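Local coordinates for protein Vv2_1132 (Vibrio vulnificus CMCP6, PDB 5Y9S) that probably binds DNA through an N-terminal winged helix-turn-helix domain and regulates transcription as a tetrameric LysR-type regulator, at residues D[79-82]-D[83-86]; D[114-117]-D[118-122]; D[140-143]-D[144-147]; D[270-273]-D[274-277]. All coordinates share one frame; numbering follows the deposited sequence.

Interaction 1. Residues D[79-82]-D[83-86]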
ATOM      1  N   LEU D  79      -3.169  -0.069   5.462  1.00 10.39           N
ATOM      2  CA  LEU D  79      -4.277  -1.003   5.249  1.00 14.79           C
ATOM      3  C   LEU D  79      -5.591  -0.259   5.126  1.00 15.70           C
ATOM      4  O   LEU D  79      -6.377  -0.503   4.200  1.00 16.56           O
ATOM      5  CB  LEU D  79      -4.353  -1.991   6.403  1.00 16.28           C
ATOM      6  CG  LEU D  79      -4.048  -3.441   6.098  1.00 18.93           C
ATOM      7  CD1 LEU D  79      -4.424  -4.264   7.316  1.00 23.59           C
ATOM      8  CD2 LEU D  79      -4.853  -3.881   4.916  1.00 16.50           C
ATOM      9  N   LEU D  80      -5.846   0.653   6.070  1.00 15.12           N
ATOM     10  CA  LEU D  80      -7.016   1.509   5.982  1.00 17.97           C
ATOM     11  C   LEU D  80      -7.085   2.173   4.620  1.00 13.69           C
ATOM     12  O   LEU D  80      -8.088   2.056   3.905  1.00 16.76           O
ATOM     13  CB  LEU D  80      -6.965   2.552   7.091  1.00 23.87           C
ATOM     14  CG  LEU D  80      -8.246   2.744   7.887  1.00 35.80           C
ATOM     15  CD1 LEU D  80      -8.864   1.406   8.251  1.00 21.28           C
ATOM     16  CD2 LEU D  80      -7.881   3.503   9.138  1.00 49.68           C
ATOM     17  N   ASN D  81      -5.993   2.838   4.222  1.00 12.10           N
ATOM     18  CA  ASN D  81      -5.965   3.526   2.932  1.00 15.80           C
ATOM     19  C   ASN D  81      -6.142   2.546   1.772  1.00 17.88           C
ATOM     20  O   ASN D  81      -6.900   2.809   0.826  1.00 12.97           O
ATOM     21  CB  ASN D  81      -4.658   4.306   2.783  1.00 21.74           C
ATOM     22  CG  ASN D  81      -4.482   4.871   1.389  1.00 45.55           C
ATOM     23  OD1 ASN D  81      -5.176   5.819   1.004  1.00 52.24           O
ATOM     24  ND2 ASN D  81      -3.560   4.285   0.616  1.00 49.37           N
ATOM     25  N   GLN D  82      -5.486   1.388   1.840  1.00 14.07           N
ATOM     26  CA  GLN D  82      -5.621   0.437   0.747  1.00 13.39           C
ATOM     27  C   GLN D  82      -7.026  -0.150   0.675  1.00 22.64           C
ATOM     28  O   GLN D  82      -7.481  -0.553  -0.405  1.00 23.45           O
ATOM     29  CB  GLN D  82      -4.589  -0.662   0.887  1.00 17.15           C
ATOM     30  CG  GLN D  82      -4.456  -1.541  -0.345  1.00 43.98           C
ATOM     31  CD  GLN D  82      -4.126  -0.771  -1.624  1.00 53.87           C
ATOM     32  OE1 GLN D  82      -3.086  -0.107  -1.725  1.00 57.33           O
ATOM     33  NE2 GLN D  82      -5.017  -0.870  -2.613  1.00 44.25           N
ATOM     34  N   VAL D  83      -7.735  -0.212   1.798  1.00 27.43           N
ATOM     35  CA  VAL D  83      -9.098  -0.724   1.747  1.00 15.00           C
ATOM     36  C   VAL D  83     -10.031   0.322   1.161  1.00 14.73           C
ATOM     37  O   VAL D  83     -10.844   0.019   0.274  1.00 12.68           O
ATOM     38  CB  VAL D  83      -9.552  -1.185   3.139  1.00 16.54           C
ATOM     39  CG1 VAL D  83     -11.053  -1.289   3.178  1.00 12.60           C
ATOM     40  CG2 VAL D  83      -8.874  -2.518   3.471  1.00 14.09           C
ATOM     41  N   LYS D  84      -9.913   1.568   1.636  1.00 12.53           N
ATOM     42  CA  LYS D  84     -10.702   2.664   1.074  1.00 13.48           C
ATOM     43  C   LYS D  84     -10.406   2.849  -0.416  1.00 17.34           C
ATOM     44  O   LYS D  84     -11.315   3.017  -1.230  1.00 15.53           O
ATOM     45  CB  LYS D  84     -10.412   3.950   1.847  1.00 20.34           C
ATOM     46  CG  LYS D  84     -10.767   5.230   1.092  1.00 36.21           C
ATOM     47  CD  LYS D  84     -10.340   6.480   1.867  1.00 43.12           C
ATOM     48  CE  LYS D  84      -9.676   7.498   0.951  1.00 47.59           C
ATOM     49  NZ  LYS D  84      -8.195   7.524   1.150  1.00 48.88           N
ATOM     50  N   VAL D  85      -9.134   2.791  -0.795  1.00 10.48           N
ATOM     51  CA  VAL D  85      -8.782   2.903  -2.206  1.00 16.91           C
ATOM     52  C   VAL D  85      -9.418   1.779  -3.009  1.00 25.92           C
ATOM     53  O   VAL D  85      -9.814   1.992  -4.165  1.00 22.58           O
ATOM     54  CB  VAL D  85      -7.241   2.947  -2.348  1.00 13.57           C
ATOM     55  CG1 VAL D  85      -6.793   2.431  -3.661  1.00 26.30           C
ATOM     56  CG2 VAL D  85      -6.743   4.389  -2.145  1.00 14.09           C
ATOM     57  N   THR D  86      -9.566   0.577  -2.412  1.00 12.35           N
ATOM     58  CA  THR D  86     -10.187  -0.524  -3.153  1.00  9.79           C
ATOM     59  C   THR D  86     -11.638  -0.211  -3.438  1.00 15.20           C
ATOM     60  O   THR D  86     -12.138  -0.482  -4.536  1.00 18.97           O
ATOM     61  CB  THR D  86     -10.088  -1.854  -2.392  1.00  9.92           C
ATOM     62  OG1 THR D  86      -8.709  -2.228  -2.299  1.00 14.36           O
ATOM     63  CG2 THR D  86     -10.860  -2.993  -3.142  1.00 10.27           C
TER
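Thr86 closes on Gln82 one turn back in helix 67-90, the long linker helix through which LysR-type regulators pair their DNA-binding domains. Its OG1 donates to Gln82 O at 2.8 Å, and its own backbone N reaches the same oxygen from above the carbonyl plane, so two donors of one residue grip a single carbonyl. The hydroxyl can do this because OG1 lies beside the backbone N, opposite the carbonyl carbon (chi1 -65°). The Gln82 side chain, bent at its second torsion, curls over this turn until NE2 lies 3.9 Å from Val85 CG1. The i to i+4 backbone bonds run through the same stretch, with Lys84 N to Leu80 O almost straight at 177°. Leu79 and Val83 make a loose apolar contact, CD2 to CG2 4.5 Å.

Both also meet other helices. Leu79 and Val83 touch Leu14 and Phe11 of helix 11-22, respectively, while Phe11 of the second subunit packs on Leu79 and Leu79 of that subunit on Val83; its Tyr75 meets Thr86. Val85, on the other hand, touches Arg42 of the third subunit. Val85 CG2 stands 3.4 Å from Asn81 O and 3.8 Å from Asn81 OD1.

Interaction 2. Residues D[114-117]-D[118-122]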
ATOM      1  N   LEU D 114     -24.623  29.208 -10.628  1.00 28.84           N
ATOM      2  CA  LEU D 114     -25.730  28.268 -10.465  1.00 28.44           C
ATOM      3  C   LEU D 114     -26.824  28.779  -9.528  1.00 30.41           C
ATOM      4  O   LEU D 114     -27.999  28.774  -9.932  1.00 36.72           O
ATOM      5  CB  LEU D 114     -25.171  26.903 -10.035  1.00 31.01           C
ATOM      6  CG  LEU D 114     -24.280  26.299 -11.125  1.00 37.76           C
ATOM      7  CD1 LEU D 114     -23.873  24.895 -10.783  1.00 41.83           C
ATOM      8  CD2 LEU D 114     -24.986  26.332 -12.478  1.00 47.85           C
ATOM      9  N   PRO D 115     -26.539  29.244  -8.309  1.00 30.39           N
ATOM     10  CA  PRO D 115     -27.650  29.677  -7.441  1.00 26.30           C
ATOM     11  C   PRO D 115     -28.491  30.788  -8.047  1.00 31.36           C
ATOM     12  O   PRO D 115     -29.723  30.768  -7.934  1.00 43.03           O
ATOM     13  CB  PRO D 115     -26.933  30.134  -6.161  1.00 28.56           C
ATOM     14  CG  PRO D 115     -25.660  29.366  -6.153  1.00 33.19           C
ATOM     15  CD  PRO D 115     -25.248  29.253  -7.592  1.00 27.39           C
ATOM     16  N   LYS D 116     -27.853  31.777  -8.671  1.00 34.03           N
ATOM     17  CA  LYS D 116     -28.603  32.797  -9.397  1.00 35.44           C
ATOM     18  C   LYS D 116     -29.485  32.156 -10.458  1.00 41.22           C
ATOM     19  O   LYS D 116     -30.689  32.420 -10.522  1.00 44.21           O
ATOM     20  CB  LYS D 116     -27.640  33.801 -10.029  1.00 36.63           C
ATOM     21  CG  LYS D 116     -28.304  34.892 -10.836  1.00 50.19           C
ATOM     22  CD  LYS D 116     -28.422  36.180 -10.028  1.00 61.04           C
ATOM     23  CE  LYS D 116     -29.130  37.275 -10.817  1.00 63.96           C
ATOM     24  NZ  LYS D 116     -28.441  37.574 -12.110  1.00 63.41           N
ATOM     25  N   LEU D 117     -28.899  31.290 -11.292  1.00 38.66           N
ATOM     26  CA  LEU D 117     -29.680  30.560 -12.285  1.00 41.19           C
ATOM     27  C   LEU D 117     -30.834  29.813 -11.633  1.00 42.23           C
ATOM     28  O   LEU D 117     -31.987  29.927 -12.065  1.00 55.64           O
ATOM     29  CB  LEU D 117     -28.781  29.586 -13.051  1.00 43.73           C
ATOM     30  CG  LEU D 117     -28.339  30.091 -14.417  1.00 50.62           C
ATOM     31  CD1 LEU D 117     -29.556  30.427 -15.253  1.00 55.63           C
ATOM     32  CD2 LEU D 117     -27.457  31.318 -14.264  1.00 55.24           C
ATOM     33  N   PHE D 118     -30.541  29.058 -10.572  1.00 37.91           N
ATOM     34  CA  PHE D 118     -31.574  28.254  -9.920  1.00 35.78           C
ATOM     35  C   PHE D 118     -32.682  29.137  -9.358  1.00 40.53           C
ATOM     36  O   PHE D 118     -33.871  28.844  -9.521  1.00 48.73           O
ATOM     37  CB  PHE D 118     -30.959  27.403  -8.803  1.00 38.88           C
ATOM     38  CG  PHE D 118     -29.864  26.459  -9.264  1.00 43.69           C
ATOM     39  CD1 PHE D 118     -29.710  26.134 -10.603  1.00 49.06           C
ATOM     40  CD2 PHE D 118     -29.004  25.876  -8.344  1.00 43.22           C
ATOM     41  CE1 PHE D 118     -28.707  25.260 -11.008  1.00 48.70           C
ATOM     42  CE2 PHE D 118     -28.005  24.998  -8.747  1.00 38.47           C
ATOM     43  CZ  PHE D 118     -27.854  24.693 -10.076  1.00 40.11           C
ATOM     44  N   LEU D 119     -32.309  30.220  -8.680  1.00 47.03           N
ATOM     45  CA  LEU D 119     -33.316  31.076  -8.067  1.00 43.28           C
ATOM     46  C   LEU D 119     -34.169  31.765  -9.123  1.00 44.16           C
ATOM     47  O   LEU D 119     -35.385  31.899  -8.953  1.00 52.05           O
ATOM     48  CB  LEU D 119     -32.646  32.097  -7.149  1.00 41.34           C
ATOM     49  CG  LEU D 119     -32.181  31.530  -5.799  1.00 36.68           C
ATOM     50  CD1 LEU D 119     -31.055  32.361  -5.182  1.00 24.19           C
ATOM     51  CD2 LEU D 119     -33.364  31.435  -4.852  1.00 30.61           C
ATOM     52  N   GLN D 120     -33.564  32.177 -10.236  1.00 39.84           N
ATOM     53  CA  GLN D 120     -34.336  32.880 -11.252  1.00 40.32           C
ATOM     54  C   GLN D 120     -35.387  32.002 -11.908  1.00 45.93           C
ATOM     55  O   GLN D 120     -36.214  32.526 -12.656  1.00 61.92           O
ATOM     56  CB  GLN D 120     -33.416  33.447 -12.329  1.00 49.08           C
ATOM     57  CG  GLN D 120     -32.721  34.741 -11.932  1.00 60.58           C
ATOM     58  CD  GLN D 120     -31.859  35.309 -13.043  1.00 64.52           C
ATOM     59  OE1 GLN D 120     -31.271  34.565 -13.836  1.00 63.41           O
ATOM     60  NE2 GLN D 120     -31.785  36.634 -13.113  1.00 66.43           N
ATOM     61  N   SER D 121     -35.377  30.699 -11.654  1.00 48.58           N
ATOM     62  CA  SER D 121     -36.345  29.767 -12.216  1.00 47.92           C
ATOM     63  C   SER D 121     -36.945  28.923 -11.121  1.00 50.35           C
ATOM     64  O   SER D 121     -37.219  27.733 -11.304  1.00 55.06           O
ATOM     65  CB  SER D 121     -35.700  28.873 -13.265  1.00 54.81           C
ATOM     66  OG  SER D 121     -34.839  29.624 -14.106  1.00 64.51           O
ATOM     67  N   ALA D 122     -37.151  29.535  -9.959  1.00 47.99           N
ATOM     68  CA  ALA D 122     -37.546  28.799  -8.769  1.00 53.06           C
ATOM     69  C   ALA D 122     -38.800  27.974  -9.017  1.00 66.09           C
ATOM     70  O   ALA D 122     -38.737  26.742  -9.007  1.00 62.71           O
ATOM     71  CB  ALA D 122     -37.758  29.759  -7.597  1.00 50.49           C
TER
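Phe118 lies back along helix 114-120 over Leu114, the residue one turn before it, and the two side chains run side by side in the same direction. Its chi1 of -58° sets CG beside the backbone N and opposite the carbonyl carbon, which turns the ring back over the preceding turn. There Leu114 O sits over one face, 3.0 Å above the ring plane and displaced toward the rim. The outer end of the ring is met by the leucine: Leu114 CB is 3.5 Å from Phe118 CZ, and both leucine methyls lie near the same atom. The same Leu114 O also accepts the backbone N of Phe118 at 2.6 Å, so one carbonyl serves the helix ladder and is roofed by the aromatic ring.

Leu117, next before Phe118 in the chain, starts its side chain away from the following residues; its CB is 4.3 Å from Phe118 CD1. On the exposed flank Lys116 and Gln120 slant across one another, with Lys116 CE and NZ both 3.6 Å from Gln120 NE2; the ammonium forms its salt bridge with Glu257.

Pro115, Phe118 and Leu119 also meet Ser237, Met241 and Gly244 of the fourth subunit, respectively. The apolar side of this helix is laid against the parallel part of the sheet in the LysR effector-binding domain, where Leu114 and Phe118 pack on Ile103 of strand 100-105 and Val132 of strand 129-134.

Interaction 3. Residues D[140-143]-D[144-147]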
ATOM      1  N   ASP D 140     -12.008  16.973 -19.816  1.00 22.78           N
ATOM      2  CA  ASP D 140     -11.993  15.603 -20.334  1.00 19.56           C
ATOM      3  C   ASP D 140     -12.646  14.641 -19.348  1.00 18.60           C
ATOM      4  O   ASP D 140     -13.428  13.760 -19.740  1.00 21.93           O
ATOM      5  CB  ASP D 140     -10.551  15.173 -20.642  1.00 22.25           C
ATOM      6  CG  ASP D 140     -10.430  13.670 -20.943  1.00 29.22           C
ATOM      7  OD1 ASP D 140     -10.221  12.876 -19.982  1.00 22.66           O
ATOM      8  OD2 ASP D 140     -10.527  13.284 -22.133  1.00 31.67           O
ATOM      9  N   ALA D 141     -12.367  14.806 -18.059  1.00 24.57           N
ATOM     10  CA  ALA D 141     -13.027  13.953 -17.065  1.00 25.35           C
ATOM     11  C   ALA D 141     -14.539  14.170 -17.062  1.00 15.50           C
ATOM     12  O   ALA D 141     -15.309  13.207 -16.972  1.00 25.24           O
ATOM     13  CB  ALA D 141     -12.447  14.209 -15.672  1.00 16.13           C
ATOM     14  N   HIS D 142     -14.981  15.431 -17.177  1.00 20.27           N
ATOM     15  CA  HIS D 142     -16.408  15.748 -17.078  1.00 19.06           C
ATOM     16  C   HIS D 142     -17.168  15.353 -18.328  1.00 23.48           C
ATOM     17  O   HIS D 142     -18.320  14.923 -18.235  1.00 30.22           O
ATOM     18  CB  HIS D 142     -16.613  17.231 -16.805  1.00 13.93           C
ATOM     19  CG  HIS D 142     -16.025  17.690 -15.505  1.00 26.05           C
ATOM     20  ND1 HIS D 142     -15.634  18.993 -15.281  1.00 25.45           N
ATOM     21  CD2 HIS D 142     -15.776  17.020 -14.357  1.00 24.76           C
ATOM     22  CE1 HIS D 142     -15.170  19.105 -14.050  1.00 29.42           C
ATOM     23  NE2 HIS D 142     -15.242  17.923 -13.468  1.00 25.53           N
ATOM     24  N   PHE D 143     -16.568  15.528 -19.509  1.00 24.44           N
ATOM     25  CA  PHE D 143     -17.179  14.953 -20.706  1.00 29.03           C
ATOM     26  C   PHE D 143     -17.384  13.456 -20.516  1.00 30.67           C
ATOM     27  O   PHE D 143     -18.460  12.927 -20.806  1.00 23.95           O
ATOM     28  CB  PHE D 143     -16.314  15.214 -21.947  1.00 26.03           C
ATOM     29  CG  PHE D 143     -16.366  16.631 -22.448  1.00 28.33           C
ATOM     30  CD1 PHE D 143     -17.215  17.557 -21.873  1.00 27.95           C
ATOM     31  CD2 PHE D 143     -15.562  17.031 -23.505  1.00 27.97           C
ATOM     32  CE1 PHE D 143     -17.266  18.866 -22.344  1.00 30.95           C
ATOM     33  CE2 PHE D 143     -15.607  18.335 -23.983  1.00 25.86           C
ATOM     34  CZ  PHE D 143     -16.456  19.255 -23.405  1.00 23.94           C
ATOM     35  N   GLN D 144     -16.364  12.769 -19.986  1.00 26.22           N
ATOM     36  CA  GLN D 144     -16.467  11.332 -19.754  1.00 22.87           C
ATOM     37  C   GLN D 144     -17.611  11.019 -18.794  1.00 29.12           C
ATOM     38  O   GLN D 144     -18.329  10.029 -18.976  1.00 28.52           O
ATOM     39  CB  GLN D 144     -15.134  10.793 -19.216  1.00 30.76           C
ATOM     40  CG  GLN D 144     -14.974   9.286 -19.301  1.00 35.00           C
ATOM     41  CD  GLN D 144     -14.933   8.809 -20.746  1.00 45.77           C
ATOM     42  OE1 GLN D 144     -14.125   9.305 -21.561  1.00 44.76           O
ATOM     43  NE2 GLN D 144     -15.811   7.848 -21.078  1.00 26.23           N
ATOM     44  N   MET D 145     -17.802  11.856 -17.767  1.00 28.21           N
ATOM     45  CA  MET D 145     -18.915  11.614 -16.849  1.00 27.64           C
ATOM     46  C   MET D 145     -20.256  11.819 -17.540  1.00 19.37           C
ATOM     47  O   MET D 145     -21.220  11.108 -17.242  1.00 31.97           O
ATOM     48  CB  MET D 145     -18.836  12.509 -15.618  1.00 17.95           C
ATOM     49  CG  MET D 145     -17.851  12.055 -14.590  1.00 26.73           C
ATOM     50  SD  MET D 145     -17.200  13.508 -13.760  1.00 30.95           S
ATOM     51  CE  MET D 145     -18.394  13.707 -12.478  1.00 27.35           C
ATOM     52  N   LEU D 146     -20.357  12.808 -18.432  1.00 24.97           N
ATOM     53  CA  LEU D 146     -21.592  12.962 -19.192  1.00 26.16           C
ATOM     54  C   LEU D 146     -21.903  11.680 -19.961  1.00 34.90           C
ATOM     55  O   LEU D 146     -23.015  11.143 -19.869  1.00 40.58           O
ATOM     56  CB  LEU D 146     -21.480  14.167 -20.129  1.00 24.31           C
ATOM     57  CG  LEU D 146     -21.580  15.543 -19.454  1.00 27.70           C
ATOM     58  CD1 LEU D 146     -21.651  16.637 -20.485  1.00 39.98           C
ATOM     59  CD2 LEU D 146     -22.790  15.633 -18.559  1.00 19.45           C
ATOM     60  N   GLU D 147     -20.905  11.148 -20.682  1.00 26.44           N
ATOM     61  CA  GLU D 147     -21.089   9.915 -21.444  1.00 30.60           C
ATOM     62  C   GLU D 147     -21.532   8.767 -20.541  1.00 37.41           C
ATOM     63  O   GLU D 147     -22.477   8.043 -20.864  1.00 37.96           O
ATOM     64  CB  GLU D 147     -19.796   9.556 -22.176  1.00 36.21           C
ATOM     65  CG  GLU D 147     -19.453  10.473 -23.344  1.00 48.31           C
ATOM     66  CD  GLU D 147     -18.074  10.181 -23.928  1.00 61.84           C
ATOM     67  OE1 GLU D 147     -17.168  11.041 -23.801  1.00 66.91           O
ATOM     68  OE2 GLU D 147     -17.897   9.086 -24.512  1.00 61.21           O
TER
HETATM   69  O   HOH W   1     -11.507  10.285 -19.899  1.00 24.28           O
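Met145 lies alongside His142, both side chains pointing the same way from helix 139-147. The sulfur comes to the edge of the imidazole, near its plane: SD is 3.8 Å from His142 CD2, and the line from SD to the ring centroid stands 81° off the ring normal. This is a Met-aromatic contact made at a ring C-H rather than over the pi face. The methionine chain bends at its second and third torsions, which also leaves SD 3.7 Å from Ala141 O. At the neighbouring ring atom, His142 NE2 is hydrogen-bonded to Ser135 OG, which restrains the ring's rotation beside the sulfur.

On a different flank a water spans Asp140 and Gln144, 2.9 Å from Asp140 OD1 and 3.3 Å from Gln144 OE1. The glutamine reaches it through a bend at chi2 (65°). Asp140 OD1 also accepts the backbone N of Phe26 of the third subunit, so this polar corner belongs to a subunit interface. Phe143 also meets Tyr61 of the third subunit edge-to-face. Glu147 runs out extended from its CG, and its OE2 forms a salt bridge with Lys171.

The buried side of the helix faces the effector-binding domain's sheet: His142 and Phe143 touch Leu154 of strand 153-157, and Phe143 and Leu146 touch Leu172 of strand 172-186.

Interaction 4. Residues D[270-273]-D[274-277]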
ATOM      1  N   GLU D 270     -13.047  52.439 -18.102  1.00 37.36           N
ATOM      2  CA  GLU D 270     -14.349  52.531 -18.749  1.00 53.98           C
ATOM      3  C   GLU D 270     -14.227  52.909 -20.212  1.00 54.59           C
ATOM      4  O   GLU D 270     -14.933  52.363 -21.063  1.00 55.29           O
ATOM      5  CB  GLU D 270     -15.218  53.577 -18.037  1.00 63.49           C
ATOM      6  CG  GLU D 270     -15.285  53.443 -16.505  1.00 76.30           C
ATOM      7  CD  GLU D 270     -14.046  53.988 -15.765  1.00 83.64           C
ATOM      8  OE1 GLU D 270     -12.927  53.964 -16.332  1.00 83.84           O
ATOM      9  OE2 GLU D 270     -14.193  54.418 -14.595  1.00 83.55           O
ATOM     10  N   GLU D 271     -13.333  53.856 -20.497  1.00 58.12           N
ATOM     11  CA  GLU D 271     -13.183  54.360 -21.856  1.00 62.22           C
ATOM     12  C   GLU D 271     -12.756  53.250 -22.817  1.00 61.82           C
ATOM     13  O   GLU D 271     -13.224  53.200 -23.962  1.00 61.82           O
ATOM     14  CB  GLU D 271     -12.189  55.533 -21.860  1.00 59.68           C
ATOM     15  CG  GLU D 271     -10.751  55.194 -21.379  1.00 60.59           C
ATOM     16  CD  GLU D 271     -10.500  55.384 -19.868  1.00 57.74           C
ATOM     17  OE1 GLU D 271     -11.455  55.681 -19.115  1.00 50.42           O
ATOM     18  OE2 GLU D 271      -9.332  55.214 -19.433  1.00 55.05           O
ATOM     19  N   GLN D 272     -11.909  52.321 -22.354  1.00 58.11           N
ATOM     20  CA  GLN D 272     -11.270  51.335 -23.228  1.00 48.15           C
ATOM     21  C   GLN D 272     -12.024  50.005 -23.183  1.00 56.87           C
ATOM     22  O   GLN D 272     -11.648  49.058 -22.486  1.00 50.12           O
ATOM     23  CB  GLN D 272      -9.808  51.176 -22.840  1.00 49.43           C
ATOM     24  CG  GLN D 272      -8.929  52.269 -23.409  1.00 59.46           C
ATOM     25  CD  GLN D 272      -8.246  53.062 -22.327  1.00 67.19           C
ATOM     26  OE1 GLN D 272      -7.996  52.551 -21.237  1.00 73.81           O
ATOM     27  NE2 GLN D 272      -7.935  54.319 -22.616  1.00 64.98           N
ATOM     28  N   LYS D 273     -13.088  49.923 -23.993  1.00 54.39           N
ATOM     29  CA  LYS D 273     -13.943  48.738 -23.993  1.00 60.58           C
ATOM     30  C   LYS D 273     -13.208  47.500 -24.491  1.00 66.88           C
ATOM     31  O   LYS D 273     -13.574  46.377 -24.122  1.00 71.66           O
ATOM     32  CB  LYS D 273     -15.183  48.980 -24.851  1.00 63.55           C
ATOM     33  CG  LYS D 273     -15.603  50.439 -24.926  1.00 65.77           C
ATOM     34  CD  LYS D 273     -16.098  50.953 -23.580  1.00 65.00           C
ATOM     35  CE  LYS D 273     -17.366  50.245 -23.125  1.00 61.71           C
ATOM     36  NZ  LYS D 273     -18.107  51.064 -22.120  1.00 60.31           N
ATOM     37  N   GLU D 274     -12.183  47.677 -25.325  1.00 68.74           N
ATOM     38  CA  GLU D 274     -11.425  46.547 -25.844  1.00 57.52           C
ATOM     39  C   GLU D 274     -10.409  46.004 -24.847  1.00 45.81           C
ATOM     40  O   GLU D 274      -9.635  45.110 -25.204  1.00 46.63           O
ATOM     41  CB  GLU D 274     -10.730  46.936 -27.153  1.00 57.96           C
ATOM     42  CG  GLU D 274      -9.493  47.777 -26.962  1.00 62.16           C
ATOM     43  CD  GLU D 274      -9.819  49.179 -26.512  1.00 67.41           C
ATOM     44  OE1 GLU D 274     -10.816  49.746 -27.007  1.00 75.00           O
ATOM     45  OE2 GLU D 274      -9.085  49.712 -25.657  1.00 69.48           O
ATOM     46  N   TRP D 275     -10.383  46.526 -23.623  1.00 45.49           N
ATOM     47  CA  TRP D 275      -9.672  45.925 -22.500  1.00 36.87           C
ATOM     48  C   TRP D 275     -10.567  45.004 -21.691  1.00 35.93           C
ATOM     49  O   TRP D 275     -10.117  44.425 -20.693  1.00 38.03           O
ATOM     50  CB  TRP D 275      -9.110  47.019 -21.589  1.00 43.30           C
ATOM     51  CG  TRP D 275      -8.077  47.872 -22.238  1.00 58.06           C
ATOM     52  CD1 TRP D 275      -7.767  47.923 -23.566  1.00 57.99           C
ATOM     53  CD2 TRP D 275      -7.195  48.790 -21.586  1.00 62.87           C
ATOM     54  NE1 TRP D 275      -6.754  48.822 -23.782  1.00 59.60           N
ATOM     55  CE2 TRP D 275      -6.386  49.370 -22.582  1.00 61.65           C
ATOM     56  CE3 TRP D 275      -7.015  49.182 -20.259  1.00 60.51           C
ATOM     57  CZ2 TRP D 275      -5.410  50.320 -22.293  1.00 62.97           C
ATOM     58  CZ3 TRP D 275      -6.049  50.128 -19.973  1.00 61.80           C
ATOM     59  CH2 TRP D 275      -5.256  50.685 -20.985  1.00 62.71           C
ATOM     60  N   GLN D 276     -11.829  44.891 -22.082  1.00 33.74           N
ATOM     61  CA  GLN D 276     -12.774  43.963 -21.483  1.00 33.06           C
ATOM     62  C   GLN D 276     -12.857  42.731 -22.377  1.00 41.07           C
ATOM     63  O   GLN D 276     -13.152  42.842 -23.573  1.00 49.60           O
ATOM     64  CB  GLN D 276     -14.136  44.643 -21.311  1.00 28.31           C
ATOM     65  CG  GLN D 276     -13.985  46.112 -20.892  1.00 32.47           C
ATOM     66  CD  GLN D 276     -15.289  46.791 -20.512  1.00 40.32           C
ATOM     67  OE1 GLN D 276     -15.305  47.729 -19.709  1.00 40.42           O
ATOM     68  NE2 GLN D 276     -16.388  46.328 -21.091  1.00 44.82           N
ATOM     69  N   ILE D 277     -12.588  41.567 -21.799  1.00 34.80           N
ATOM     70  CA  ILE D 277     -12.361  40.344 -22.563  1.00 27.69           C
ATOM     71  C   ILE D 277     -13.673  39.576 -22.647  1.00 31.98           C
ATOM     72  O   ILE D 277     -14.234  39.223 -21.598  1.00 30.10           O
ATOM     73  CB  ILE D 277     -11.271  39.474 -21.933  1.00 22.49           C
ATOM     74  CG1 ILE D 277      -9.980  40.273 -21.775  1.00 26.88           C
ATOM     75  CG2 ILE D 277     -11.048  38.266 -22.806  1.00 26.21           C
ATOM     76  CD1 ILE D 277      -9.065  39.722 -20.737  1.00 28.05           C
TER
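Gln272 lays its side chain over one face of the Trp275 indole, the two pointing the same way. Near the backbone this is a CH-pi contact: Gln272 CB stands 3.7 Å from the centroid of the five-membered ring, 6° off the normal. Farther out, Gln272 OE1 rests above the six-membered ring, 3.3 Å from Trp275 CH2, with the amide plane turned 39° from the indole. A bend at the second torsion (chi2 119°) carries the amide outward across the ring.

The polar contacts are backbone bonds. Trp275 N donates to Gln272 O at 3.1 Å, and Gln276 N to Lys273 O at 3.1 Å, in each case from well above the carbonyl plane. Van der Waals contact comes from Glu274, whose carboxylate curls back so that OE2 lies 3.3 Å from Gln272 CB.

Outside the turn, Phe269 meets Trp275 edge-to-face, Leu222 and Pro223 touch the indole, and Trp275 O accepts NE1 of Trp250. Consecutive i to i+3 bonds define a short 3-10 turn, here in the surface loop leading from strand 266-267 into strand 277-286 of the effector-binding domain.

Overall arrangement
All four contacts are local turns strung in series along the chain, so none nests in or crosses another, and each stays within one or two turns and closes no longer loop. Interaction 1 comes first, on the linker helix of the DNA-binding part, about 39 Å centre to centre from interaction 2 and on the other side of the chain's centre. Interactions 2, 3 and 4 follow within the effector-binding domain: interactions 2 and 3 lie on helices packed against its mixed sheet, about 11 Å apart at their nearest atoms, and interaction 4 is a peripheral turn before strand 277-286. Interactions 1, 2 and 3 also meet other subunits, linking these helices to the tetramer, whereas interaction 4 is touched by no other chain.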